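Local atomic coordinates of extracellular solute-binding protein, family 5 (Chelativorans sp., PDB entry 6WM6), a protein that binds EDTA and other aminopolycarboxylates in the periplasm, probably handing them to an ABC transporter for uptake. Residues N305-G310 against Y415-D420; M421-T426 against T436-G441; A444-L449 against D455-Y460. All coordinates share one frame; numbering follows the deposited sequence. Where two conformers were deposited one is given.

Contact 1: residues N305-G310 against Y415-D420; sequences NWYFMG and YPAAND
This is van der Waals packing, mostly apolar, between a strand and a helix: the ring of Tyr307, on strand 305-311, reaches the start of helix 416-429, meeting Tyr415 just before it and Ala417 and Ala418 in its first turn. Tyr307 does all the touching from the strand. Its CG stands opposite its own carbonyl carbon (chi1 -75°), and from there the ring runs out to the helix with its hydroxyl end leading. The closest approach is Tyr307 OH to Ala417 CB, 3.5 Å. The same methyl lies 4.0 Å from Tyr307 CZ. Ala418 CB is a looser neighbour, 4.4 Å from Tyr307 CE1. Tyr415 CB sits at the edge of the Tyr307 ring, near its plane.

The helix belongs to a beta-alpha-beta unit of the periplasmic binding protein fold, and here its N-terminal end rests against the mixed sheet of strand 305-311. Tyr415 is the N-cap residue. The two tyrosine side chains cross at a slant, with Tyr415 CD1 3.8 Å from Tyr307 OH. The polar end of Tyr415 goes elsewhere, since its OH is hydrogen-bonded to Gln278. A leucine in place of Tyr307 would probably lose the contacts to Tyr415 and Ala417 and open a gap under the first helical turn. On the sheet side, Tyr307 also packs on Leu530 of strand 524-537, while the Tyr415 ring meets Tyr460 with planes at about 60°.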
loop_
_atom_site.group_PDB
_atom_site.type_symbol
_atom_site.label_atom_id
_atom_site.label_comp_id
_atom_site.label_asym_id
_atom_site.label_seq_id
_atom_site.Cartn_x
_atom_site.Cartn_y
_atom_site.Cartn_z
ATOM N N ASN A 305 -0.665 -5.257 2.576
ATOM C CA ASN A 305 -0.643 -4.649 3.892
ATOM C C ASN A 305 -0.358 -5.730 4.917
ATOM O O ASN A 305 -1.004 -6.789 4.918
ATOM C CB ASN A 305 -1.990 -3.994 4.222
ATOM C CG ASN A 305 -2.301 -2.808 3.347
ATOM O OD1 ASN A 305 -1.407 -2.198 2.792
ATOM N ND2 ASN A 305 -3.570 -2.458 3.279
ATOM N N TRP A 306 0.577 -5.453 5.821
ATOM C CA TRP A 306 0.960 -6.424 6.857
ATOM C C TRP A 306 0.942 -5.780 8.240
ATOM O O TRP A 306 1.493 -4.688 8.427
ATOM C CB TRP A 306 2.303 -7.097 6.560
ATOM C CG TRP A 306 3.465 -6.191 6.284
ATOM C CD1 TRP A 306 3.762 -5.591 5.105
ATOM C CD2 TRP A 306 4.533 -5.830 7.191
ATOM N NE1 TRP A 306 4.929 -4.856 5.213
ATOM C CE2 TRP A 306 5.428 -5.007 6.482
ATOM C CE3 TRP A 306 4.806 -6.129 8.530
ATOM C CZ2 TRP A 306 6.596 -4.481 7.056
ATOM C CZ3 TRP A 306 5.971 -5.604 9.094
ATOM C CH2 TRP A 306 6.843 -4.804 8.360
ATOM N N TYR A 307 0.304 -6.465 9.187
ATOM C CA TYR A 307 0.265 -6.019 10.557
ATOM C C TYR A 307 1.644 -6.131 11.189
ATOM O O TYR A 307 2.406 -7.075 10.920
ATOM C CB TYR A 307 -0.665 -6.871 11.394
ATOM C CG TYR A 307 -2.130 -6.633 11.195
ATOM C CD1 TYR A 307 -2.694 -5.395 11.479
ATOM C CD2 TYR A 307 -2.970 -7.650 10.754
ATOM C CE1 TYR A 307 -4.034 -5.174 11.298
ATOM C CE2 TYR A 307 -4.342 -7.437 10.601
ATOM C CZ TYR A 307 -4.844 -6.185 10.883
ATOM O OH TYR A 307 -6.208 -5.961 10.703
ATOM N N PHE A 308 1.933 -5.183 12.078
ATOM C CA PHE A 308 3.161 -5.178 12.840
ATOM C C PHE A 308 2.867 -4.604 14.219
ATOM O O PHE A 308 1.867 -3.900 14.435
ATOM C CB PHE A 308 4.249 -4.338 12.159
ATOM C CG PHE A 308 3.924 -2.861 12.064
ATOM C CD1 PHE A 308 4.036 -2.038 13.166
ATOM C CD2 PHE A 308 3.550 -2.283 10.851
ATOM C CE1 PHE A 308 3.757 -0.663 13.076
ATOM C CE2 PHE A 308 3.282 -0.920 10.767
ATOM C CZ PHE A 308 3.381 -0.119 11.876
ATOM N N MET A 309 3.793 -4.859 15.150
ATOM C CA MET A 309 3.886 -4.100 16.385
ATOM C C MET A 309 5.229 -3.383 16.383
ATOM O O MET A 309 6.289 -4.025 16.323
ATOM C CB MET A 309 3.791 -4.979 17.618
ATOM C CG MET A 309 3.677 -4.127 18.881
ATOM S SD MET A 309 3.659 -5.082 20.405
ATOM C CE MET A 309 5.325 -5.742 20.421
ATOM N N GLY A 310 5.196 -2.061 16.459
ATOM C CA GLY A 310 6.404 -1.280 16.579
ATOM C C GLY A 310 6.695 -0.975 18.040
ATOM O O GLY A 310 5.790 -0.891 18.871
ATOM N N TYR A 415 -9.788 -1.524 12.628
ATOM C CA TYR A 415 -9.173 -2.832 12.393
ATOM C C TYR A 415 -9.449 -3.706 13.604
ATOM O O TYR A 415 -8.654 -3.746 14.554
ATOM C CB TYR A 415 -7.683 -2.686 12.094
ATOM C CG TYR A 415 -7.481 -1.918 10.814
ATOM C CD1 TYR A 415 -7.457 -2.579 9.589
ATOM C CD2 TYR A 415 -7.400 -0.537 10.816
ATOM C CE1 TYR A 415 -7.320 -1.886 8.412
ATOM C CE2 TYR A 415 -7.266 0.167 9.634
ATOM C CZ TYR A 415 -7.222 -0.520 8.439
ATOM O OH TYR A 415 -7.086 0.173 7.251
ATOM N N PRO A 416 -10.571 -4.426 13.604
ATOM C CA PRO A 416 -10.896 -5.282 14.763
ATOM C C PRO A 416 -9.789 -6.257 15.120
ATOM O O PRO A 416 -9.573 -6.551 16.302
ATOM C CB PRO A 416 -12.183 -5.996 14.324
ATOM C CG PRO A 416 -12.777 -5.121 13.273
ATOM C CD PRO A 416 -11.640 -4.437 12.580
ATOM N N ALA A 417 -9.078 -6.783 14.125
ATOM C CA ALA A 417 -7.989 -7.706 14.427
ATOM C C ALA A 417 -6.926 -7.045 15.294
ATOM O O ALA A 417 -6.350 -7.685 16.182
ATOM C CB ALA A 417 -7.373 -8.237 13.132
ATOM N N ALA A 418 -6.648 -5.763 15.061
ATOM C CA ALA A 418 -5.645 -5.072 15.871
ATOM C C ALA A 418 -6.099 -4.933 17.319
ATOM O O ALA A 418 -5.299 -5.099 18.251
ATOM C CB ALA A 418 -5.323 -3.704 15.273
ATOM N N ASN A 419 -7.371 -4.606 17.534
ATOM C CA ASN A 419 -7.885 -4.512 18.897
ATOM C C ASN A 419 -7.732 -5.847 19.620
ATOM O O ASN A 419 -7.267 -5.902 20.762
ATOM C CB ASN A 419 -9.354 -4.082 18.867
ATOM C CG ASN A 419 -9.839 -3.573 20.211
ATOM O OD1 ASN A 419 -9.421 -4.055 21.260
ATOM N ND2 ASN A 419 -10.720 -2.583 20.180
ATOM N N ASP A 420 -8.102 -6.940 18.951
ATOM C CA ASP A 420 -7.987 -8.259 19.567
ATOM C C ASP A 420 -6.534 -8.610 19.843
ATOM O O ASP A 420 -6.207 -9.177 20.890
ATOM C CB ASP A 420 -8.631 -9.315 18.657
ATOM C CG ASP A 420 -10.125 -9.117 18.480
ATOM O OD1 ASP A 420 -10.751 -8.481 19.349
ATOM O OD2 ASP A 420 -10.674 -9.607 17.472
#

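Contact 2: residues M421-T426 against T436-G441; sequences MARLIT and TDLLTG
Arg423 is the one touching residue here with a flat group, and it meets Leu438 through its aliphatic CG, not through a face or edge of the guanidinium. The remaining contacts involve methyls and hydroxyls. They join the helix and second strand of a beta-alpha-beta unit made of strand 407-410, helix 416-429 and strand 436-439. Helix segment 421-426 runs antiparallel to strand 436-439, at 175°, with the axes 9.6 Å apart.

Leu438 is the apolar link. Its two methyls spread across the helix. CD1 lies 3.8 Å from Arg423 CG, and the two side chains cross at about a right angle; Arg423 is poorly ordered. CD2 lies 3.9 Å from Ala422 CB and also touches Thr426. Leu409 of the first strand packs on both Ala422 and Leu438, so the apolar layer continues across the unit.

One turn further on, the contact becomes polar. Thr426 has OG1 opposite its carbonyl carbon (chi1 -66°), which turns the hydroxyl toward the strand. Thr426 OG1 and Thr436 OG1 are hydrogen-bonded at 2.6 Å. Ala422 O lies 3.0 Å from Thr426 OG1 and is a second possible acceptor for its proton. The threonine side chains cross at a slant, with Thr426 CG2 4.2 Å from Thr436 CG2.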
loop_
_atom_site.group_PDB
_atom_site.type_symbol
_atom_site.label_atom_id
_atom_site.label_comp_id
_atom_site.label_asym_id
_atom_site.label_seq_id
_atom_site.Cartn_x
_atom_site.Cartn_y
_atom_site.Cartn_z
ATOM N N MET A 421 -5.637 -8.277 18.921
ATOM C CA MET A 421 -4.235 -8.606 19.138
ATOM C C MET A 421 -3.634 -7.797 20.280
ATOM O O MET A 421 -2.783 -8.306 21.004
ATOM C CB MET A 421 -3.444 -8.491 17.824
ATOM C CG MET A 421 -3.771 -9.665 16.870
ATOM S SD MET A 421 -2.687 -9.844 15.429
ATOM C CE MET A 421 -2.756 -8.106 14.928
ATOM N N ALA A 422 -4.065 -6.548 20.457
ATOM C CA ALA A 422 -3.539 -5.753 21.557
ATOM C C ALA A 422 -3.887 -6.395 22.892
ATOM O O ALA A 422 -3.067 -6.412 23.819
ATOM C CB ALA A 422 -4.113 -4.330 21.490
ATOM N N ARG A 423 -5.108 -6.930 23.014
ATOM C CA ARG A 423 -5.487 -7.604 24.253
ATOM C C ARG A 423 -4.701 -8.896 24.440
ATOM O O ARG A 423 -4.285 -9.226 25.553
ATOM C CB ARG A 423 -6.988 -7.882 24.255
ATOM C CG ARG A 423 -7.843 -6.628 24.321
ATOM C CD ARG A 423 -9.316 -6.981 24.446
ATOM N NE ARG A 423 -10.161 -5.793 24.543
ATOM C CZ ARG A 423 -10.413 -5.136 25.673
ATOM N NH1 ARG A 423 -11.199 -4.070 25.654
ATOM N NH2 ARG A 423 -9.879 -5.540 26.819
ATOM N N LEU A 424 -4.509 -9.654 23.357
ATOM C CA LEU A 424 -3.719 -10.879 23.467
ATOM C C LEU A 424 -2.281 -10.591 23.872
ATOM O O LEU A 424 -1.711 -11.295 24.723
ATOM C CB LEU A 424 -3.754 -11.620 22.135
ATOM C CG LEU A 424 -5.125 -12.226 21.817
ATOM C CD1 LEU A 424 -5.214 -12.667 20.366
ATOM C CD2 LEU A 424 -5.373 -13.395 22.764
ATOM N N ILE A 425 -1.681 -9.547 23.298
ATOM C CA ILE A 425 -0.303 -9.192 23.620
ATOM C C ILE A 425 -0.185 -8.779 25.078
ATOM O O ILE A 425 0.778 -9.143 25.767
ATOM C CB ILE A 425 0.206 -8.100 22.652
ATOM C CG1 ILE A 425 0.398 -8.723 21.262
ATOM C CG2 ILE A 425 1.480 -7.471 23.175
ATOM C CD1 ILE A 425 0.511 -7.712 20.149
ATOM N N THR A 426 -1.161 -8.012 25.575
ATOM C CA THR A 426 -1.197 -7.687 26.998
ATOM C C THR A 426 -1.119 -8.941 27.854
ATOM O O THR A 426 -0.367 -8.985 28.834
ATOM C CB THR A 426 -2.481 -6.914 27.293
ATOM O OG1 THR A 426 -2.423 -5.646 26.626
ATOM C CG2 THR A 426 -2.653 -6.694 28.798
ATOM N N THR A 436 -0.263 -2.957 30.600
ATOM C CA THR A 436 -0.476 -2.123 29.440
ATOM C C THR A 436 -1.700 -1.238 29.605
ATOM O O THR A 436 -2.618 -1.532 30.383
ATOM C CB THR A 436 -0.658 -2.931 28.160
ATOM O OG1 THR A 436 -1.941 -3.565 28.181
ATOM C CG2 THR A 436 0.437 -3.967 28.040
ATOM N N ASP A 437 -1.674 -0.123 28.884
ATOM C CA ASP A 437 -2.831 0.740 28.682
ATOM C C ASP A 437 -3.109 0.741 27.188
ATOM O O ASP A 437 -2.231 1.097 26.395
ATOM C CB ASP A 437 -2.551 2.172 29.146
ATOM C CG ASP A 437 -2.745 2.357 30.644
ATOM O OD1 ASP A 437 -3.440 1.529 31.268
ATOM O OD2 ASP A 437 -2.207 3.343 31.186
ATOM N N LEU A 438 -4.304 0.301 26.801
ATOM C CA LEU A 438 -4.666 0.197 25.394
ATOM C C LEU A 438 -5.290 1.514 24.952
ATOM O O LEU A 438 -6.260 1.973 25.555
ATOM C CB LEU A 438 -5.636 -0.962 25.176
ATOM C CG LEU A 438 -5.092 -2.334 25.592
ATOM C CD1 LEU A 438 -6.055 -3.447 25.194
ATOM C CD2 LEU A 438 -3.709 -2.599 25.013
ATOM N N LEU A 439 -4.712 2.128 23.914
ATOM C CA LEU A 439 -5.081 3.467 23.473
ATOM C C LEU A 439 -5.420 3.478 21.996
ATOM O O LEU A 439 -4.718 2.873 21.180
ATOM C CB LEU A 439 -3.941 4.453 23.754
ATOM C CG LEU A 439 -3.479 4.450 25.208
ATOM C CD1 LEU A 439 -2.114 5.114 25.324
ATOM C CD2 LEU A 439 -4.478 5.138 26.129
ATOM N N THR A 440 -6.476 4.193 21.637
ATOM C CA THR A 440 -6.907 4.218 20.241
ATOM C C THR A 440 -7.598 5.551 19.970
ATOM O O THR A 440 -7.352 6.540 20.668
ATOM C CB THR A 440 -7.733 2.957 19.932
ATOM O OG1 THR A 440 -7.995 2.860 18.516
ATOM C CG2 THR A 440 -9.050 2.974 20.705
ATOM N N GLY A 441 -8.405 5.586 18.926
ATOM C CA GLY A 441 -9.053 6.814 18.498
ATOM C C GLY A 441 -8.301 7.497 17.369
ATOM O O GLY A 441 -7.256 7.029 16.909
#

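Contact 3: residues A444-L449 against D455-Y460; sequences ATADYL and DLHLNY. With SO4 (sulfate ion), chain B.
The connection between strand 436-439 and strand 456-462 folds back over the second of these strands, and its residues Ala444, Ala446 and Leu449 settle on His457 and Asn459. Both strands belong to the mixed sheet that also contains strand 305-311 of this periplasmic binding protein. The loop is held in short turns by backbone bonds from Tyr448 N to Thr445 O and from Leu449 N to Ala446 O.

The imidazole of His457 is the main surface met by the loop. Its CG is anti to the backbone N (chi1 -177°), which carries the ring out to the loop. Leu449 CD2 lies over one face in a CH-pi contact, 4.0 Å from the ring centroid and offset toward the ND1 side. Ala444 O comes to the edge, in the ring plane, 3.2 Å from His457 CE1.

Asn459 links the strand to the loop through water. Its ND2 donates to His457 NE2 at 3.0 Å, nearly straight at the hydrogen (166°), and also to water 1. That water accepts from Ala446 N as well, at 3.1 Å, and so bridges loop and strand. Asn459 OD1 takes the backbone N of Tyr460 at 2.8 Å, which fixes the amide flip. Further along, Tyr460 OH donates to sulfate O3 at 2.7 Å. The sulfate probably comes from the crystallisation liquor, and Ala71 N also binds it.

His457 ND1 is hydrogen-bonded to Ser410. With NE2 acting as acceptor, the imidazole is probably neutral with its proton on ND1.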
loop_
_atom_site.group_PDB
_atom_site.type_symbol
_atom_site.label_atom_id
_atom_site.label_comp_id
_atom_site.label_asym_id
_atom_site.label_seq_id
_atom_site.Cartn_x
_atom_site.Cartn_y
_atom_site.Cartn_z
ATOM N N ALA A 444 -4.517 8.175 17.511
ATOM C CA ALA A 444 -3.648 7.016 17.647
ATOM C C ALA A 444 -3.136 6.518 16.305
ATOM O O ALA A 444 -2.797 5.337 16.164
ATOM C CB ALA A 444 -4.377 5.890 18.383
ATOM N N THR A 445 -3.050 7.390 15.312
ATOM C CA THR A 445 -2.526 7.025 14.008
ATOM C C THR A 445 -1.009 7.167 13.978
ATOM O O THR A 445 -0.392 7.796 14.844
ATOM C CB THR A 445 -3.117 7.925 12.929
ATOM O OG1 THR A 445 -2.784 9.284 13.237
ATOM C CG2 THR A 445 -4.636 7.765 12.855
ATOM N N ALA A 446 -0.399 6.534 12.975
ATOM C CA ALA A 446 1.048 6.624 12.817
ATOM C C ALA A 446 1.507 8.069 12.636
ATOM O O ALA A 446 2.543 8.465 13.190
ATOM C CB ALA A 446 1.478 5.771 11.624
ATOM N N ASP A 447 0.752 8.866 11.874
ATOM C CA ASP A 447 1.118 10.263 11.640
ATOM C C ASP A 447 1.283 11.031 12.946
ATOM O O ASP A 447 2.062 12.004 13.013
ATOM C CB ASP A 447 0.026 10.952 10.813
ATOM C CG ASP A 447 0.225 10.794 9.319
ATOM O OD1 ASP A 447 1.260 10.229 8.903
ATOM O OD2 ASP A 447 -0.661 11.246 8.558
ATOM N N TYR A 448 0.543 10.648 13.978
ATOM C CA TYR A 448 0.535 11.382 15.240
ATOM C C TYR A 448 1.459 10.762 16.294
ATOM O O TYR A 448 1.519 11.274 17.417
ATOM C CB TYR A 448 -0.885 11.489 15.773
ATOM C CG TYR A 448 -1.785 12.361 14.905
ATOM C CD1 TYR A 448 -1.271 13.462 14.232
ATOM C CD2 TYR A 448 -3.136 12.076 14.756
ATOM C CE1 TYR A 448 -2.073 14.262 13.441
ATOM C CE2 TYR A 448 -3.949 12.870 13.962
ATOM C CZ TYR A 448 -3.408 13.962 13.308
ATOM O OH TYR A 448 -4.200 14.761 12.518
ATOM N N LEU A 449 2.203 9.712 15.961
ATOM C CA LEU A 449 3.153 9.160 16.919
ATOM C C LEU A 449 4.225 10.189 17.256
ATOM O O LEU A 449 4.693 10.943 16.392
ATOM C CB LEU A 449 3.826 7.904 16.358
ATOM C CG LEU A 449 2.951 6.667 16.214
ATOM C CD1 LEU A 449 3.673 5.602 15.392
ATOM C CD2 LEU A 449 2.553 6.114 17.572
ATOM N N ASP A 455 4.654 3.514 23.720
ATOM C CA ASP A 455 5.706 2.518 23.877
ATOM C C ASP A 455 5.627 1.408 22.851
ATOM O O ASP A 455 6.668 0.956 22.350
ATOM C CB ASP A 455 5.626 1.933 25.294
ATOM C CG ASP A 455 5.710 2.992 26.363
ATOM O OD1 ASP A 455 6.722 3.736 26.373
ATOM O OD2 ASP A 455 4.758 3.165 27.158
ATOM N N LEU A 456 4.402 0.975 22.517
ATOM C CA LEU A 456 4.148 -0.064 21.533
ATOM C C LEU A 456 3.030 0.444 20.634
ATOM O O LEU A 456 2.150 1.188 21.074
ATOM C CB LEU A 456 3.689 -1.354 22.220
ATOM C CG LEU A 456 4.648 -1.944 23.267
ATOM C CD1 LEU A 456 3.944 -3.084 24.026
ATOM C CD2 LEU A 456 5.902 -2.454 22.621
ATOM N N HIS A 457 3.077 0.068 19.360
ATOM C CA HIS A 457 2.071 0.540 18.398
ATOM C C HIS A 457 1.757 -0.559 17.392
ATOM O O HIS A 457 2.671 -1.082 16.750
ATOM C CB HIS A 457 2.561 1.793 17.661
ATOM C CG HIS A 457 1.573 2.382 16.705
ATOM N ND1 HIS A 457 0.474 3.085 17.124
ATOM C CD2 HIS A 457 1.509 2.351 15.351
ATOM C CE1 HIS A 457 -0.215 3.493 16.068
ATOM N NE2 HIS A 457 0.399 3.073 14.980
ATOM N N LEU A 458 0.472 -0.916 17.267
ATOM C CA LEU A 458 0.011 -1.898 16.295
ATOM C C LEU A 458 -0.597 -1.177 15.109
ATOM O O LEU A 458 -1.477 -0.342 15.272
ATOM C CB LEU A 458 -1.061 -2.795 16.914
ATOM C CG LEU A 458 -0.651 -3.846 17.907
ATOM C CD1 LEU A 458 -1.870 -4.345 18.668
ATOM C CD2 LEU A 458 0.015 -5.006 17.192
ATOM N N ASN A 459 -0.124 -1.505 13.919
ATOM C CA ASN A 459 -0.622 -0.868 12.691
ATOM C C ASN A 459 -0.228 -1.787 11.533
ATOM O O ASN A 459 0.104 -2.961 11.741
ATOM C CB ASN A 459 -0.052 0.562 12.593
ATOM C CG ASN A 459 -0.946 1.529 11.853
ATOM O OD1 ASN A 459 -1.580 1.192 10.851
ATOM N ND2 ASN A 459 -0.982 2.766 12.339
ATOM N N TYR A 460 -0.273 -1.256 10.311
ATOM C CA TYR A 460 0.168 -2.017 9.153
ATOM C C TYR A 460 1.046 -1.148 8.254
ATOM O O TYR A 460 0.896 0.077 8.220
ATOM C CB TYR A 460 -1.005 -2.608 8.334
ATOM C CG TYR A 460 -1.884 -1.580 7.638
ATOM C CD1 TYR A 460 -1.571 -1.087 6.366
ATOM C CD2 TYR A 460 -3.018 -1.081 8.252
ATOM C CE1 TYR A 460 -2.369 -0.136 5.744
ATOM C CE2 TYR A 460 -3.821 -0.132 7.623
ATOM C CZ TYR A 460 -3.475 0.328 6.381
ATOM O OH TYR A 460 -4.280 1.293 5.766
HETATM S S SO4 B . -4.027 3.737 2.837
HETATM O O1 SO4 B . -4.245 3.596 1.395
HETATM O O2 SO4 B . -5.280 4.104 3.474
HETATM O O3 SO4 B . -3.536 2.446 3.393
HETATM O O4 SO4 B . -3.034 4.781 3.064
HETATM O O HOH W 1 -2.295 5.129 10.911
#

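Overall arrangement
From the N terminus, strand 305-311 comes first, and contact 1 closes a long loop of 104 residues when the chain returns as helix 416-429. Contact 2 opens on the same helix and closes after only nine residues, at strand 436-439. Contact 3 follows, with five residues between its segments. The three lie in series; none nests or crosses. All reach one mixed sheet. Strands 305-311 and 456-462 are antiparallel neighbours in it, which joins contacts 1 and 3. Leu458 packs on Ala422 and Ile425 of the helix, and Met309 also reaches Ile425. The helix thus lies against one side of the sheet.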